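Local coordinates for 3-oxoacyl-[acyl-carrier-protein] synthase, mitochondrial (Arabidopsis thaliana, PDB 2IX4) that condenses malonyl-ACP with a growing acyl chain in mitochondrial fatty acid synthesis, adding two carbons to saturated acyl acceptors of 4 to at least 16 carbons, at residues Arg237-Asp242 / Pro392-Arg397; Ala334-Phe339 / Lys396-Leu401. All coordinates share one frame; numbering follows the deposited sequence.

Interaction 1 (Arg237-Asp242 / Pro392-Arg397); sequences RPFDCD and PIFDKR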
loop_
_atom_site.group_PDB
_atom_site.type_symbol
_atom_site.label_atom_id
_atom_site.label_comp_id
_atom_site.label_asym_id
_atom_site.label_seq_id
_atom_site.Cartn_x
_atom_site.Cartn_y
_atom_site.Cartn_z
ATOM N N ARG A 237 -22.693 17.034 -0.518
ATOM C CA ARG A 237 -22.769 18.473 -0.277
ATOM C C ARG A 237 -21.703 18.933 0.719
ATOM O O ARG A 237 -22.023 19.257 1.866
ATOM C CB ARG A 237 -24.177 18.859 0.204
ATOM C CG ARG A 237 -24.731 17.974 1.319
ATOM C CD ARG A 237 -26.148 18.351 1.701
ATOM N NE ARG A 237 -27.047 18.236 0.561
ATOM C CZ ARG A 237 -27.809 19.218 0.093
ATOM N NH1 ARG A 237 -27.823 20.413 0.676
ATOM N NH2 ARG A 237 -28.577 18.990 -0.959
ATOM N N PRO A 238 -20.427 18.965 0.283
ATOM C CA PRO A 238 -19.352 19.366 1.188
ATOM C C PRO A 238 -19.585 20.766 1.765
ATOM O O PRO A 238 -19.991 21.672 1.037
ATOM C CB PRO A 238 -18.112 19.359 0.289
ATOM C CG PRO A 238 -18.457 18.436 -0.836
ATOM C CD PRO A 238 -19.921 18.649 -1.066
ATOM N N PHE A 239 -19.349 20.912 3.069
ATOM C CA PHE A 239 -19.481 22.188 3.799
ATOM C C PHE A 239 -20.922 22.688 4.034
ATOM O O PHE A 239 -21.118 23.739 4.653
ATOM C CB PHE A 239 -18.640 23.306 3.151
ATOM C CG PHE A 239 -17.163 23.000 3.037
ATOM C CD1 PHE A 239 -16.532 23.043 1.796
ATOM C CD2 PHE A 239 -16.399 22.701 4.165
ATOM C CE1 PHE A 239 -15.168 22.780 1.676
ATOM C CE2 PHE A 239 -15.032 22.436 4.054
ATOM C CZ PHE A 239 -14.417 22.477 2.806
ATOM N N ASP A 240 -21.916 21.944 3.547
ATOM C CA ASP A 240 -23.330 22.307 3.722
ATOM C C ASP A 240 -23.872 21.815 5.065
ATOM O O ASP A 240 -23.476 20.761 5.546
ATOM C CB ASP A 240 -24.180 21.739 2.579
ATOM C CG ASP A 240 -25.615 22.239 2.612
ATOM O OD1 ASP A 240 -25.850 23.397 2.209
ATOM O OD2 ASP A 240 -26.508 21.475 3.042
ATOM N N CYS A 241 -24.790 22.578 5.655
ATOM C CA CYS A 241 -25.376 22.233 6.955
ATOM C C CYS A 241 -26.129 20.900 6.964
ATOM O O CYS A 241 -26.258 20.260 8.010
ATOM C CB CYS A 241 -26.301 23.350 7.439
ATOM S SG CYS A 241 -25.439 24.787 8.116
ATOM N N ASP A 242 -26.621 20.486 5.800
ATOM C CA ASP A 242 -27.419 19.264 5.700
ATOM C C ASP A 242 -26.672 18.022 5.208
ATOM O O ASP A 242 -27.301 17.009 4.896
ATOM C CB ASP A 242 -28.672 19.515 4.858
ATOM C CG ASP A 242 -29.869 19.854 5.709
ATOM O OD1 ASP A 242 -30.423 18.930 6.347
ATOM O OD2 ASP A 242 -30.251 21.045 5.746
ATOM N N PRO A 392 -21.917 26.914 9.910
ATOM C CA PRO A 392 -21.760 28.045 10.836
ATOM C C PRO A 392 -20.340 28.599 10.973
ATOM O O PRO A 392 -20.180 29.775 11.303
ATOM C CB PRO A 392 -22.214 27.461 12.172
ATOM C CG PRO A 392 -23.224 26.458 11.802
ATOM C CD PRO A 392 -22.771 25.861 10.495
ATOM N N ILE A 393 -19.327 27.767 10.733
ATOM C CA ILE A 393 -17.931 28.217 10.776
ATOM C C ILE A 393 -17.647 29.290 9.714
ATOM O O ILE A 393 -16.788 30.152 9.905
ATOM C CB ILE A 393 -16.922 27.029 10.654
ATOM C CG1 ILE A 393 -15.532 27.447 11.155
ATOM C CG2 ILE A 393 -16.858 26.484 9.220
ATOM C CD1 ILE A 393 -14.624 26.290 11.521
ATOM N N PHE A 394 -18.394 29.238 8.614
ATOM C CA PHE A 394 -18.201 30.155 7.499
ATOM C C PHE A 394 -18.988 31.449 7.662
ATOM O O PHE A 394 -20.054 31.471 8.286
ATOM C CB PHE A 394 -18.576 29.477 6.180
ATOM C CG PHE A 394 -17.777 28.238 5.884
ATOM C CD1 PHE A 394 -18.397 26.996 5.823
ATOM C CD2 PHE A 394 -16.403 28.313 5.669
ATOM C CE1 PHE A 394 -17.661 25.848 5.547
ATOM C CE2 PHE A 394 -15.660 27.171 5.397
ATOM C CZ PHE A 394 -16.290 25.938 5.333
ATOM N N ASP A 395 -18.446 32.527 7.105
ATOM C CA ASP A 395 -19.129 33.818 7.076
ATOM C C ASP A 395 -19.008 34.449 5.690
ATOM O O ASP A 395 -18.512 33.815 4.756
ATOM C CB ASP A 395 -18.603 34.754 8.178
ATOM C CG ASP A 395 -17.119 35.092 8.030
ATOM O OD1 ASP A 395 -16.585 35.090 6.899
ATOM O OD2 ASP A 395 -16.482 35.383 9.063
ATOM N N LYS A 396 -19.452 35.697 5.570
ATOM C CA LYS A 396 -19.422 36.431 4.301
ATOM C C LYS A 396 -18.077 36.365 3.568
ATOM O O LYS A 396 -18.039 36.267 2.339
ATOM C CB LYS A 396 -19.866 37.887 4.514
ATOM C CG LYS A 396 -19.245 38.586 5.728
ATOM C CD LYS A 396 -20.192 39.640 6.293
ATOM C CE LYS A 396 -19.468 40.633 7.195
ATOM N NZ LYS A 396 -18.670 41.627 6.414
ATOM N N ARG A 397 -16.985 36.392 4.328
ATOM C CA ARG A 397 -15.636 36.374 3.764
ATOM C C ARG A 397 -15.044 34.960 3.688
ATOM O O ARG A 397 -14.671 34.495 2.607
ATOM C CB ARG A 397 -14.717 37.314 4.551
ATOM C CG ARG A 397 -14.961 38.793 4.269
ATOM C CD ARG A 397 -14.376 39.689 5.349
ATOM N NE ARG A 397 -15.163 39.650 6.584
ATOM C CZ ARG A 397 -14.720 39.192 7.753
ATOM N NH1 ARG A 397 -13.478 38.735 7.875
ATOM N NH2 ARG A 397 -15.522 39.200 8.812
#
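F239 and F394 meet as an offset edge-to-face (T-shaped) pair, a worked example of two irregular loops whose main side-chain contact is a perpendicular ring pair. The ring planes stand at 88° and the centroids are 5.3 Å apart, with the edge of F394 turned toward the face of F239. The leading atom of that edge is CZ of F394, 3.4 Å from CD2 of F239, while CE1 of F394 reaches back to CB of F239 at 3.6 Å. F239 sits at the third position of a type II turn running from R237 to D240, and its CG lies anti to the carbonyl carbon (chi1 -58°), which carries the ring out toward F394. I393 CG2 lies over one face of the F394 ring. Farther out, SG of C241 touches CD of P392 at 3.7 Å, and backbone hydrogen bonds join F239 to D391 and C241 to N389. Replacing F239 by an alanine would probably leave the CZ/CE1 edge of F394 without its aromatic partner and open a gap between the loops. The turn itself is braced by D240, whose OD2 forms a salt bridge with NH1 of R237 (2.9 Å) and accepts a hydrogen bond from the backbone N of D242, the two donors coming from opposite faces of the carboxylate. The second bond makes the motif a type II turn followed by an Asx turn.

Interaction 2 (Ala334-Phe339 / Lys396-Leu401); sequences AIKTVF and KRFMPL
K336 lies across the ring of F398 in a CH-pi contact, by which helix 325-339 of the thiolase-like fold is joined to the loop between strands 380-381 and 405-406. CG of K336 stands over one face, 3.9 Å from the ring centroid and 26° off the normal, so the methylene is displaced toward the rim and comes nearest to CE2 of F398, at 3.5 Å. The next methylene, CD, stays close to the same rim atom at 3.7 Å, and it is this aliphatic part of the lysine, rather than its charge, that does the touching. The chain then bends at chi3 (78°), and its amino end leads away from the loop. I335, one residue earlier on the helix, approaches differently, near the plane of the F398 ring, so adjacent helix residues serve the face and the edge of one aromatic group. No hydrogen bond crosses between the two segments; the contact is apolar.

In the next shell, F398 is positioned from both its backbone and its ring. D395 OD1 accepts from the backbone N of R397, an Asx turn, and also from that of F398, which fixes the chain just before the ring. The rings of F394 and F350 also meet that of F398, and A343 touches it from helix 341-344. Its CG is anti to the backbone N (chi1 -178°), which extends the ring toward the helix and brings its CE1 edge to 4.3 Å from CG2 of I335.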
loop_
_atom_site.group_PDB
_atom_site.type_symbol
_atom_site.label_atom_id
_atom_site.label_comp_id
_atom_site.label_asym_id
_atom_site.label_seq_id
_atom_site.Cartn_x
_atom_site.Cartn_y
_atom_site.Cartn_z
ATOM N N ALA A 334 -9.115 23.674 10.396
ATOM C CA ALA A 334 -7.694 23.520 10.093
ATOM C C ALA A 334 -7.210 24.509 9.028
ATOM O O ALA A 334 -6.102 25.041 9.133
ATOM C CB ALA A 334 -7.400 22.092 9.665
ATOM N N ILE A 335 -8.041 24.751 8.012
ATOM C CA ILE A 335 -7.743 25.748 6.979
ATOM C C ILE A 335 -7.680 27.156 7.589
ATOM O O ILE A 335 -6.821 27.959 7.219
ATOM C CB ILE A 335 -8.742 25.675 5.787
ATOM C CG1 ILE A 335 -8.557 24.359 5.023
ATOM C CG2 ILE A 335 -8.562 26.866 4.836
ATOM C CD1 ILE A 335 -9.680 24.028 4.038
ATOM N N LYS A 336 -8.576 27.438 8.533
ATOM C CA LYS A 336 -8.537 28.689 9.294
ATOM C C LYS A 336 -7.257 28.845 10.107
ATOM O O LYS A 336 -6.723 29.949 10.215
ATOM C CB LYS A 336 -9.752 28.816 10.221
ATOM C CG LYS A 336 -10.688 29.970 9.875
ATOM C CD LYS A 336 -11.786 30.164 10.921
ATOM C CE LYS A 336 -11.270 30.884 12.160
ATOM N NZ LYS A 336 -12.364 31.232 13.113
ATOM N N THR A 337 -6.775 27.746 10.683
ATOM C CA THR A 337 -5.569 27.765 11.516
ATOM C C THR A 337 -4.299 27.981 10.682
ATOM O O THR A 337 -3.402 28.722 11.084
ATOM C CB THR A 337 -5.456 26.477 12.373
ATOM O OG1 THR A 337 -6.604 26.366 13.225
ATOM C CG2 THR A 337 -4.197 26.491 13.240
ATOM N N VAL A 338 -4.239 27.345 9.517
ATOM C CA VAL A 338 -3.060 27.421 8.658
ATOM C C VAL A 338 -2.959 28.768 7.936
ATOM O O VAL A 338 -1.875 29.345 7.830
ATOM C CB VAL A 338 -3.031 26.249 7.640
ATOM C CG1 VAL A 338 -1.932 26.443 6.598
ATOM C CG2 VAL A 338 -2.840 24.925 8.366
ATOM N N PHE A 339 -4.090 29.266 7.451
ATOM C CA PHE A 339 -4.093 30.454 6.605
ATOM C C PHE A 339 -4.554 31.732 7.320
ATOM O O PHE A 339 -4.345 32.836 6.813
ATOM C CB PHE A 339 -4.902 30.186 5.331
ATOM C CG PHE A 339 -4.330 29.090 4.475
ATOM C CD1 PHE A 339 -4.848 27.800 4.533
ATOM C CD2 PHE A 339 -3.258 29.343 3.623
ATOM C CE1 PHE A 339 -4.315 26.779 3.747
ATOM C CE2 PHE A 339 -2.719 28.332 2.835
ATOM C CZ PHE A 339 -3.247 27.046 2.896
ATOM N N LYS A 396 -19.452 35.697 5.570
ATOM C CA LYS A 396 -19.422 36.431 4.301
ATOM C C LYS A 396 -18.077 36.365 3.568
ATOM O O LYS A 396 -18.039 36.267 2.339
ATOM C CB LYS A 396 -19.866 37.887 4.514
ATOM C CG LYS A 396 -19.245 38.586 5.728
ATOM C CD LYS A 396 -20.192 39.640 6.293
ATOM C CE LYS A 396 -19.468 40.633 7.195
ATOM N NZ LYS A 396 -18.670 41.627 6.414
ATOM N N ARG A 397 -16.985 36.392 4.328
ATOM C CA ARG A 397 -15.636 36.374 3.764
ATOM C C ARG A 397 -15.044 34.960 3.688
ATOM O O ARG A 397 -14.671 34.495 2.607
ATOM C CB ARG A 397 -14.717 37.314 4.551
ATOM C CG ARG A 397 -14.961 38.793 4.269
ATOM C CD ARG A 397 -14.376 39.689 5.349
ATOM N NE ARG A 397 -15.163 39.650 6.584
ATOM C CZ ARG A 397 -14.720 39.192 7.753
ATOM N NH1 ARG A 397 -13.478 38.735 7.875
ATOM N NH2 ARG A 397 -15.522 39.200 8.812
ATOM N N PHE A 398 -14.961 34.290 4.836
ATOM C CA PHE A 398 -14.445 32.922 4.905
ATOM C C PHE A 398 -15.520 31.936 4.446
ATOM O O PHE A 398 -16.416 31.584 5.211
ATOM C CB PHE A 398 -13.958 32.606 6.327
ATOM C CG PHE A 398 -13.370 31.233 6.483
ATOM C CD1 PHE A 398 -12.360 30.788 5.634
ATOM C CD2 PHE A 398 -13.813 30.389 7.495
ATOM C CE1 PHE A 398 -11.813 29.520 5.780
ATOM C CE2 PHE A 398 -13.273 29.121 7.649
ATOM C CZ PHE A 398 -12.270 28.685 6.791
ATOM N N MET A 399 -15.419 31.504 3.190
ATOM C CA MET A 399 -16.497 30.784 2.512
ATOM C C MET A 399 -15.954 29.966 1.338
ATOM O O MET A 399 -15.163 30.482 0.546
ATOM C CB MET A 399 -17.540 31.795 2.010
ATOM C CG MET A 399 -18.797 31.210 1.379
ATOM S SD MET A 399 -19.875 30.362 2.554
ATOM C CE MET A 399 -20.561 31.723 3.495
ATOM N N PRO A 400 -16.373 28.688 1.218
ATOM C CA PRO A 400 -15.966 27.896 0.056
ATOM C C PRO A 400 -16.621 28.398 -1.228
ATOM O O PRO A 400 -17.707 28.978 -1.176
ATOM C CB PRO A 400 -16.471 26.490 0.392
ATOM C CG PRO A 400 -17.611 26.710 1.329
ATOM C CD PRO A 400 -17.225 27.912 2.140
ATOM N N LEU A 401 -15.961 28.172 -2.361
ATOM C CA LEU A 401 -16.478 28.592 -3.662
ATOM C C LEU A 401 -17.731 27.810 -4.025
ATOM O O LEU A 401 -17.768 26.591 -3.874
ATOM C CB LEU A 401 -15.426 28.404 -4.762
ATOM C CG LEU A 401 -14.067 29.111 -4.668
ATOM C CD1 LEU A 401 -13.219 28.744 -5.878
ATOM C CD2 LEU A 401 -14.200 30.623 -4.551
#

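Overall arrangement
Interactions 1 and 2 illustrate how a single loop can be tied down at successive points: both end on the chain between strands 380-381 and 405-406, sharing K396 and R397, and their centres are 10 Å apart. They adjoin directly, because P400 packs against both phenylalanines of interaction 1, its CD 3.6 Å from CD2 of F394 and its CB 3.7 Å from CD1 of F239. Neither contact includes an active-site or potassium-site residue. The side chains of F239 and I335 each lie about 8 Å from that of H320, a predicted active-site residue, and about 9 Å from the bound potassium ion, whose site includes N318 and E368.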